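Local coordinates for protein uroporphyrin-III C-methyltransferase (Thermus thermophilus, PDB 1VE2) that probably transfers methyl groups from S-adenosyl-L-methionine to uroporphyrinogen III, an early step on the branch of tetrapyrrole biosynthesis that leads to sirohaem and corrinoids, at residues Val8-Gly13 / Ala82-Gly87; His17-Ala22 / Glu110-Val115; Glu30-Asp35 / Gly48-Val53. All blocks are in the same frame, centred on the assembly; numbering follows the deposited sequence.

Contact 1: residues Val8-Gly13 / Ala82-Gly87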
loop_
_atom_site.group_PDB
_atom_site.type_symbol
_atom_site.label_atom_id
_atom_site.label_comp_id
_atom_site.label_asym_id
_atom_site.label_seq_id
_atom_site.Cartn_x
_atom_site.Cartn_y
_atom_site.Cartn_z
ATOM N N VAL A 8 -8.852 11.876 0.334
ATOM C CA VAL A 8 -9.314 10.508 0.096
ATOM C C VAL A 8 -8.659 9.711 -1.014
ATOM O O VAL A 8 -8.502 10.199 -2.131
ATOM C CB VAL A 8 -10.843 10.523 -0.189
ATOM C CG1 VAL A 8 -11.395 9.084 -0.308
ATOM C CG2 VAL A 8 -11.554 11.310 0.900
ATOM N N GLY A 9 -8.298 8.472 -0.693
ATOM C CA GLY A 9 -7.707 7.585 -1.674
ATOM C C GLY A 9 -8.813 6.830 -2.398
ATOM O O GLY A 9 -9.706 6.267 -1.761
ATOM N N ALA A 10 -8.762 6.817 -3.728
ATOM C CA ALA A 10 -9.775 6.123 -4.517
ATOM C C ALA A 10 -9.369 4.691 -4.854
ATOM O O ALA A 10 -10.135 3.958 -5.476
ATOM C CB ALA A 10 -10.047 6.896 -5.817
ATOM N N GLY A 11 -8.176 4.284 -4.440
ATOM C CA GLY A 11 -7.737 2.940 -4.762
ATOM C C GLY A 11 -7.193 2.956 -6.181
ATOM O O GLY A 11 -7.230 3.992 -6.838
ATOM N N PHE A 12 -6.713 1.816 -6.661
ATOM C CA PHE A 12 -6.125 1.727 -8.000
ATOM C C PHE A 12 -7.122 1.477 -9.137
ATOM O O PHE A 12 -6.792 1.675 -10.312
ATOM C CB PHE A 12 -5.078 0.607 -8.008
ATOM C CG PHE A 12 -5.672 -0.770 -7.923
ATOM C CD1 PHE A 12 -6.115 -1.427 -9.068
ATOM C CD2 PHE A 12 -5.864 -1.381 -6.691
ATOM C CE1 PHE A 12 -6.746 -2.667 -8.984
ATOM C CE2 PHE A 12 -6.493 -2.618 -6.603
ATOM C CZ PHE A 12 -6.937 -3.261 -7.753
ATOM N N GLY A 13 -8.330 1.035 -8.799
ATOM C CA GLY A 13 -9.303 0.749 -9.839
ATOM C C GLY A 13 -10.765 0.967 -9.497
ATOM O O GLY A 13 -11.169 2.063 -9.124
ATOM N N ALA A 82 -13.908 17.038 -0.021
ATOM C CA ALA A 82 -12.949 15.962 -0.197
ATOM C C ALA A 82 -12.086 16.152 -1.425
ATOM O O ALA A 82 -12.533 16.680 -2.445
ATOM C CB ALA A 82 -13.676 14.620 -0.292
ATOM N N ARG A 83 -10.839 15.727 -1.292
ATOM C CA ARG A 83 -9.870 15.741 -2.374
ATOM C C ARG A 83 -9.798 14.239 -2.674
ATOM O O ARG A 83 -9.385 13.456 -1.817
ATOM C CB ARG A 83 -8.517 16.254 -1.864
ATOM C CG ARG A 83 -7.364 16.134 -2.849
ATOM C CD ARG A 83 -7.424 17.169 -3.959
ATOM N NE ARG A 83 -6.311 16.994 -4.882
ATOM C CZ ARG A 83 -6.355 16.275 -5.998
ATOM N NH1 ARG A 83 -7.474 15.658 -6.357
ATOM N NH2 ARG A 83 -5.263 16.146 -6.745
ATOM N N LEU A 84 -10.223 13.834 -3.867
ATOM C CA LEU A 84 -10.229 12.416 -4.241
ATOM C C LEU A 84 -9.080 12.138 -5.197
ATOM O O LEU A 84 -9.002 12.723 -6.281
ATOM C CB LEU A 84 -11.569 12.049 -4.887
ATOM C CG LEU A 84 -11.806 10.572 -5.246
ATOM C CD1 LEU A 84 -11.762 9.687 -3.981
ATOM C CD2 LEU A 84 -13.173 10.453 -5.921
ATOM N N LYS A 85 -8.196 11.236 -4.785
ATOM C CA LYS A 85 -6.996 10.920 -5.546
ATOM C C LYS A 85 -6.796 9.433 -5.827
ATOM O O LYS A 85 -7.123 8.582 -5.006
ATOM C CB LYS A 85 -5.785 11.446 -4.769
ATOM C CG LYS A 85 -6.160 12.555 -3.783
ATOM C CD LYS A 85 -4.999 12.981 -2.893
ATOM C CE LYS A 85 -3.893 13.648 -3.693
ATOM N NZ LYS A 85 -2.828 14.153 -2.799
ATOM N N GLY A 86 -6.240 9.126 -6.993
ATOM C CA GLY A 86 -5.987 7.738 -7.328
ATOM C C GLY A 86 -5.038 7.117 -6.312
ATOM O O GLY A 86 -4.166 7.803 -5.764
ATOM N N GLY A 87 -5.223 5.824 -6.054
ATOM C CA GLY A 87 -4.387 5.100 -5.107
ATOM C C GLY A 87 -4.574 5.601 -3.687
ATOM O O GLY A 87 -5.698 5.763 -3.226
#

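Contact 2: residues His17-Ala22 / Glu110-Val115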
loop_
_atom_site.group_PDB
_atom_site.type_symbol
_atom_site.label_atom_id
_atom_site.label_comp_id
_atom_site.label_asym_id
_atom_site.label_seq_id
_atom_site.Cartn_x
_atom_site.Cartn_y
_atom_site.Cartn_z
ATOM N N HIS A 17 -12.637 -1.691 -4.430
ATOM C CA HIS A 17 -11.412 -1.573 -3.643
ATOM C C HIS A 17 -11.393 -0.344 -2.738
ATOM O O HIS A 17 -10.419 -0.115 -2.021
ATOM C CB HIS A 17 -10.184 -1.582 -4.556
ATOM C CG HIS A 17 -10.046 -2.845 -5.343
ATOM N ND1 HIS A 17 -9.856 -4.072 -4.744
ATOM C CD2 HIS A 17 -10.145 -3.084 -6.670
ATOM C CE1 HIS A 17 -9.848 -5.014 -5.669
ATOM N NE2 HIS A 17 -10.023 -4.441 -6.846
ATOM N N LEU A 18 -12.459 0.454 -2.783
ATOM C CA LEU A 18 -12.568 1.619 -1.908
ATOM C C LEU A 18 -12.705 1.070 -0.492
ATOM O O LEU A 18 -13.235 -0.015 -0.316
ATOM C CB LEU A 18 -13.838 2.420 -2.210
ATOM C CG LEU A 18 -13.850 3.414 -3.362
ATOM C CD1 LEU A 18 -15.258 3.981 -3.553
ATOM C CD2 LEU A 18 -12.851 4.527 -3.051
ATOM N N THR A 19 -12.235 1.805 0.509
ATOM C CA THR A 19 -12.390 1.345 1.889
ATOM C C THR A 19 -13.759 1.817 2.356
ATOM O O THR A 19 -14.373 2.666 1.718
ATOM C CB THR A 19 -11.338 1.943 2.830
ATOM O OG1 THR A 19 -11.501 3.370 2.893
ATOM C CG2 THR A 19 -9.939 1.596 2.339
ATOM N N LEU A 20 -14.228 1.285 3.477
ATOM C CA LEU A 20 -15.542 1.666 3.984
ATOM C C LEU A 20 -15.609 3.144 4.366
ATOM O O LEU A 20 -16.640 3.791 4.165
ATOM C CB LEU A 20 -15.919 0.786 5.185
ATOM C CG LEU A 20 -15.897 -0.732 4.947
ATOM C CD1 LEU A 20 -16.579 -1.438 6.117
ATOM C CD2 LEU A 20 -16.616 -1.081 3.645
ATOM N N LYS A 21 -14.519 3.674 4.918
ATOM C CA LYS A 21 -14.473 5.083 5.308
ATOM C C LYS A 21 -14.533 5.948 4.057
ATOM O O LYS A 21 -15.246 6.955 4.010
ATOM C CB LYS A 21 -13.184 5.397 6.082
ATOM C CG LYS A 21 -13.154 6.816 6.642
ATOM C CD LYS A 21 -12.011 7.013 7.612
ATOM C CE LYS A 21 -12.001 8.433 8.157
ATOM N NZ LYS A 21 -10.898 8.655 9.147
ATOM N N ALA A 22 -13.770 5.558 3.041
ATOM C CA ALA A 22 -13.761 6.322 1.799
ATOM C C ALA A 22 -15.191 6.414 1.250
ATOM O O ALA A 22 -15.623 7.472 0.788
ATOM C CB ALA A 22 -12.829 5.659 0.790
ATOM N N GLU A 110 -8.695 15.185 7.611
ATOM C CA GLU A 110 -8.434 13.783 7.895
ATOM C C GLU A 110 -7.985 13.147 6.596
ATOM O O GLU A 110 -8.419 13.557 5.514
ATOM C CB GLU A 110 -9.688 13.053 8.386
ATOM C CG GLU A 110 -10.198 13.503 9.726
ATOM C CD GLU A 110 -11.300 12.602 10.265
ATOM O OE1 GLU A 110 -11.988 13.025 11.218
ATOM O OE2 GLU A 110 -11.474 11.477 9.747
ATOM N N VAL A 111 -7.121 12.146 6.700
ATOM C CA VAL A 111 -6.635 11.451 5.515
ATOM C C VAL A 111 -7.222 10.043 5.543
ATOM O O VAL A 111 -7.162 9.351 6.564
ATOM C CB VAL A 111 -5.090 11.399 5.494
ATOM C CG1 VAL A 111 -4.601 10.647 4.257
ATOM C CG2 VAL A 111 -4.539 12.833 5.510
ATOM N N VAL A 112 -7.807 9.645 4.419
ATOM C CA VAL A 112 -8.449 8.348 4.269
ATOM C C VAL A 112 -7.630 7.502 3.307
ATOM O O VAL A 112 -7.637 7.742 2.097
ATOM C CB VAL A 112 -9.869 8.527 3.719
ATOM C CG1 VAL A 112 -10.564 7.176 3.573
ATOM C CG2 VAL A 112 -10.654 9.445 4.640
ATOM N N PRO A 113 -6.896 6.510 3.838
ATOM C CA PRO A 113 -6.039 5.591 3.077
ATOM C C PRO A 113 -6.759 4.869 1.951
ATOM O O PRO A 113 -7.960 4.617 2.037
ATOM C CB PRO A 113 -5.561 4.600 4.140
ATOM C CG PRO A 113 -5.543 5.404 5.384
ATOM C CD PRO A 113 -6.818 6.218 5.283
ATOM N N GLY A 114 -6.010 4.525 0.908
ATOM C CA GLY A 114 -6.570 3.788 -0.207
ATOM C C GLY A 114 -5.589 2.713 -0.645
ATOM O O GLY A 114 -4.406 2.791 -0.333
ATOM N N VAL A 115 -6.077 1.682 -1.327
ATOM C CA VAL A 115 -5.201 0.625 -1.833
ATOM C C VAL A 115 -4.341 1.313 -2.903
ATOM O O VAL A 115 -4.872 1.894 -3.848
ATOM C CB VAL A 115 -6.045 -0.520 -2.460
ATOM C CG1 VAL A 115 -5.156 -1.490 -3.193
ATOM C CG2 VAL A 115 -6.814 -1.260 -1.345
HETATM O O HOH W 1 -8.793 2.007 -1.696
HETATM O O HOH W 2 -10.050 4.089 -0.298
HETATM O O HOH W 3 -9.589 4.288 4.540
HETATM O O HOH W 4 -8.611 7.896 8.246
#

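Contact 3: residues Glu30-Asp35 / Gly48-Val53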
loop_
_atom_site.group_PDB
_atom_site.type_symbol
_atom_site.label_atom_id
_atom_site.label_comp_id
_atom_site.label_asym_id
_atom_site.label_seq_id
_atom_site.Cartn_x
_atom_site.Cartn_y
_atom_site.Cartn_z
ATOM N N GLU A 30 -19.696 17.504 0.445
ATOM C CA GLU A 30 -20.510 18.433 -0.343
ATOM C C GLU A 30 -19.879 18.755 -1.683
ATOM O O GLU A 30 -20.574 19.009 -2.663
ATOM C CB GLU A 30 -20.712 19.734 0.428
ATOM C CG GLU A 30 -21.411 19.561 1.758
ATOM C CD GLU A 30 -21.351 20.816 2.602
ATOM O OE1 GLU A 30 -21.765 21.885 2.102
ATOM O OE2 GLU A 30 -20.890 20.740 3.761
ATOM N N VAL A 31 -18.550 18.764 -1.712
ATOM C CA VAL A 31 -17.801 19.051 -2.925
ATOM C C VAL A 31 -16.606 18.103 -2.962
ATOM O O VAL A 31 -15.983 17.846 -1.932
ATOM C CB VAL A 31 -17.297 20.517 -2.937
ATOM C CG1 VAL A 31 -16.506 20.790 -4.211
ATOM C CG2 VAL A 31 -18.477 21.479 -2.832
ATOM N N VAL A 32 -16.298 17.588 -4.144
ATOM C CA VAL A 32 -15.187 16.654 -4.303
ATOM C C VAL A 32 -14.280 17.062 -5.456
ATOM O O VAL A 32 -14.702 17.050 -6.616
ATOM C CB VAL A 32 -15.706 15.226 -4.575
ATOM C CG1 VAL A 32 -14.541 14.241 -4.659
ATOM C CG2 VAL A 32 -16.681 14.811 -3.487
ATOM N N LEU A 33 -13.042 17.439 -5.134
ATOM C CA LEU A 33 -12.069 17.817 -6.156
ATOM C C LEU A 33 -11.336 16.522 -6.486
ATOM O O LEU A 33 -10.463 16.081 -5.737
ATOM C CB LEU A 33 -11.077 18.857 -5.616
ATOM C CG LEU A 33 -11.569 20.122 -4.899
ATOM C CD1 LEU A 33 -10.570 21.245 -5.182
ATOM C CD2 LEU A 33 -12.943 20.538 -5.368
ATOM N N HIS A 34 -11.683 15.924 -7.619
ATOM C CA HIS A 34 -11.117 14.640 -8.012
ATOM C C HIS A 34 -10.200 14.643 -9.225
ATOM O O HIS A 34 -10.414 15.391 -10.180
ATOM C CB HIS A 34 -12.260 13.656 -8.273
ATOM C CG HIS A 34 -13.049 13.963 -9.510
ATOM N ND1 HIS A 34 -12.622 13.607 -10.771
ATOM C CD2 HIS A 34 -14.225 14.614 -9.684
ATOM C CE1 HIS A 34 -13.498 14.024 -11.668
ATOM N NE2 HIS A 34 -14.480 14.639 -11.036
ATOM N N ASP A 35 -9.187 13.780 -9.181
ATOM C CA ASP A 35 -8.251 13.631 -10.291
ATOM C C ASP A 35 -9.046 13.219 -11.525
ATOM O O ASP A 35 -10.030 12.487 -11.419
ATOM C CB ASP A 35 -7.228 12.539 -9.982
ATOM C CG ASP A 35 -6.171 12.984 -9.004
ATOM O OD1 ASP A 35 -5.412 12.113 -8.536
ATOM O OD2 ASP A 35 -6.088 14.192 -8.714
ATOM N N GLY A 48 -21.920 14.451 -3.838
ATOM C CA GLY A 48 -21.748 15.890 -3.786
ATOM C C GLY A 48 -21.380 16.395 -5.166
ATOM O O GLY A 48 -21.462 15.656 -6.148
ATOM N N GLU A 49 -20.961 17.652 -5.245
ATOM C CA GLU A 49 -20.580 18.247 -6.520
ATOM C C GLU A 49 -19.192 17.778 -6.954
ATOM O O GLU A 49 -18.209 17.973 -6.232
ATOM C CB GLU A 49 -20.588 19.771 -6.395
ATOM C CG GLU A 49 -20.353 20.515 -7.702
ATOM C CD GLU A 49 -19.910 21.950 -7.472
ATOM O OE1 GLU A 49 -20.431 22.597 -6.537
ATOM O OE2 GLU A 49 -19.040 22.431 -8.231
ATOM N N LEU A 50 -19.109 17.162 -8.130
ATOM C CA LEU A 50 -17.826 16.687 -8.644
ATOM C C LEU A 50 -17.073 17.784 -9.387
ATOM O O LEU A 50 -17.602 18.394 -10.318
ATOM C CB LEU A 50 -18.020 15.501 -9.592
ATOM C CG LEU A 50 -18.424 14.149 -9.000
ATOM C CD1 LEU A 50 -18.535 13.113 -10.120
ATOM C CD2 LEU A 50 -17.384 13.711 -7.976
ATOM N N VAL A 51 -15.832 18.020 -8.976
ATOM C CA VAL A 51 -14.986 19.025 -9.608
ATOM C C VAL A 51 -13.687 18.371 -10.056
ATOM O O VAL A 51 -12.815 18.084 -9.238
ATOM C CB VAL A 51 -14.643 20.170 -8.631
ATOM C CG1 VAL A 51 -13.645 21.121 -9.267
ATOM C CG2 VAL A 51 -15.907 20.916 -8.246
ATOM N N PRO A 52 -13.545 18.113 -11.363
ATOM C CA PRO A 52 -12.325 17.488 -11.882
ATOM C C PRO A 52 -11.150 18.455 -11.829
ATOM O O PRO A 52 -11.315 19.643 -12.091
ATOM C CB PRO A 52 -12.710 17.121 -13.314
ATOM C CG PRO A 52 -13.681 18.204 -13.683
ATOM C CD PRO A 52 -14.535 18.311 -12.437
ATOM N N VAL A 53 -9.970 17.949 -11.483
ATOM C CA VAL A 53 -8.780 18.793 -11.408
ATOM C C VAL A 53 -7.617 18.191 -12.185
ATOM O O VAL A 53 -7.675 17.038 -12.613
ATOM C CB VAL A 53 -8.339 19.014 -9.941
ATOM C CG1 VAL A 53 -9.436 19.738 -9.176
ATOM C CG2 VAL A 53 -8.016 17.679 -9.282
#

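Contact 1: residues Val8-Gly13 / Ala82-Gly87
Leu84 lays its CD1 methyl into the angle between Val8 and Ala10, 3.7 Å from Val8 CG1 and 3.8 Å from Ala10 CB. Its CG lies opposite the backbone N and beside the carbonyl carbon (chi1 -175°), which carries CD1 toward that pair. Ala82 CB meets the other valine branch, CG2, and helices 20-28 and 40-43 cover these apolar side chains. Beneath them, strands 4-9 and 80-85 run parallel: Val8 N donates to Arg83 O at 2.7 Å and Lys85 N to Val8 O at 2.9 Å. Beyond Ala10 N, which donates to Lys85 O, comes a classic beta bulge, with Ala10 and Gly11 both opposite Gly87. Gly11 N binds Gly87 O at 3.1 Å. Glycine fits because Gly87 has positive phi, a CB on Gly11 would jam against the preceding carbonyl, and one on Gly9 would strike Gly87 O. These glycine-rich turns follow two central strands of the tetrapyrrole methylase sheet and, as in relatives, probably help form the S-adenosyl-L-methionine site. On the face away from Leu84, Lys85 CE lies over the rim of one face of the Arg83 guanidinium; both bind the Glu98 carboxylate, which probably favours the charged forms of these buried side chains.

Contact 2: residues His17-Ala22 / Glu110-Val115
Lys21 stretches across Val112 to reach Glu110, its NZ meeting OE2 at 2.9 Å in a salt bridge that approaches nearly along the carboxylate C-O axis. The two chains cross at about a right angle. The lysine chain is fully extended, with CG opposite the backbone N (chi1 -174°), and its methylenes run over both valine methyls; CE is 3.9 Å from Val112 CG2. A long aliphatic stem with a charged end suits a path that begins over an apolar residue and finishes at a carboxylate. Val112 CG1 packs on the first turn of helix 20-28, 3.9 Å from Ala22 CB; the small alanine lets the helix come close to the strand.

Thr19 is the N-cap: its OG1 lies between the backbone N and the carbonyl carbon (chi1 64°), turned back to accept from Ala22 N at 3.2 Å, while its CG2 lies against Pro113 O. Four waters extend the join. One accepts from Lys21 NZ and donates to Val111 O; two link Thr19 to Pro113 O, the bridge through N being longer than that through OG1; the last donates to His17 O and accepts from Val115 N. Further out, Lys4 holds the other carboxylate oxygen of Glu110, and the second subunit packs against Thr19 and Pro113 through its own His17 and Gly120.

The helix start is thus fastened to the edge strand 109-112 by one direct ionic bond, an apolar patch and a row of water bridges. Flanked by two lysines, Glu110 is probably kept ionised, and the waters supply partners to backbone groups that the segments do not pair directly.

Contact 3: residues Glu30-Asp35 / Gly48-Val53
Pro52 presses on the His34 imidazole: its CA stands over one ring face, 3.8 Å from the centroid, in a CH-pi contact displaced toward the rim, and its CB touches CE1 at 3.6 Å. The two side chains lie alongside each other. The Leu50 side chain crosses that of His34 at about a right angle, CD2 3.7 Å from His34 CD2, and the same methyl meets Val32 CB, filling the notch between them. With CG between the backbone N and carbonyl carbon (chi1 70°), the ring leans toward the neighbouring strand, and ND1 donates in the ring plane to Asp35 O at 2.9 Å, which fixes its rotation. Leu43 of helix 40-43 covers His34 and Leu50.

On the other face, the Val51 bump sits between Val31 and Leu33: CG2 faces Val31 CG1 at 4.1 Å, while CB meets Leu33 CD2 at 3.7 Å. Val53 CG1 closes on Leu33 CB. Leu33 and Val51 lie side by side, Val31 and Val51 at a slant, and helix 64-76 covers Val31, Leu33 and Val53. Beta-branched residues suit extended strands. Gly48 opens the pairing where a CB would clash with Glu30 O.

Between the faces, five backbone hydrogen bonds of a parallel pair alternate in direction, from Glu49 N to Glu30 O through Val53 N to His34 O, the short strand axes 23° apart. Pro52 can stand in the edge strand because the pairing asks nothing of its nitrogen. These strands belong to a beta-alpha-beta unit with helix 40-43 between them. Asp35 adds a salt bridge to Arg83 to the backbone pairing with strand 80-85. Since the imidazole spends its ND1 hydrogen on a backbone carbonyl and offers a face to carbon, it serves as a flat filler anchored through ND1.

All three contacts meet on the parallel sheet whose order is 49-52, 31-34, 80-85, 4-9, 109-112. Contact 1 lies at its centre, mostly buried, and touches both others: Gly9 N is probably hydrogen-bonded to Val112 O, and Leu33 N to Ala82 O. Contact 3 occupies one margin, partly buried, and like contact 1 pairs strands through regular backbone bonds, though it lacks the glycine-rich bulge. Contact 2, also largely buried, at the opposite margin and beside the second subunit, joins a helix start to a strand, so waters and a salt bridge replace strand pairing. Contacts 2 and 3 stay about 9 Å apart at their nearest atoms.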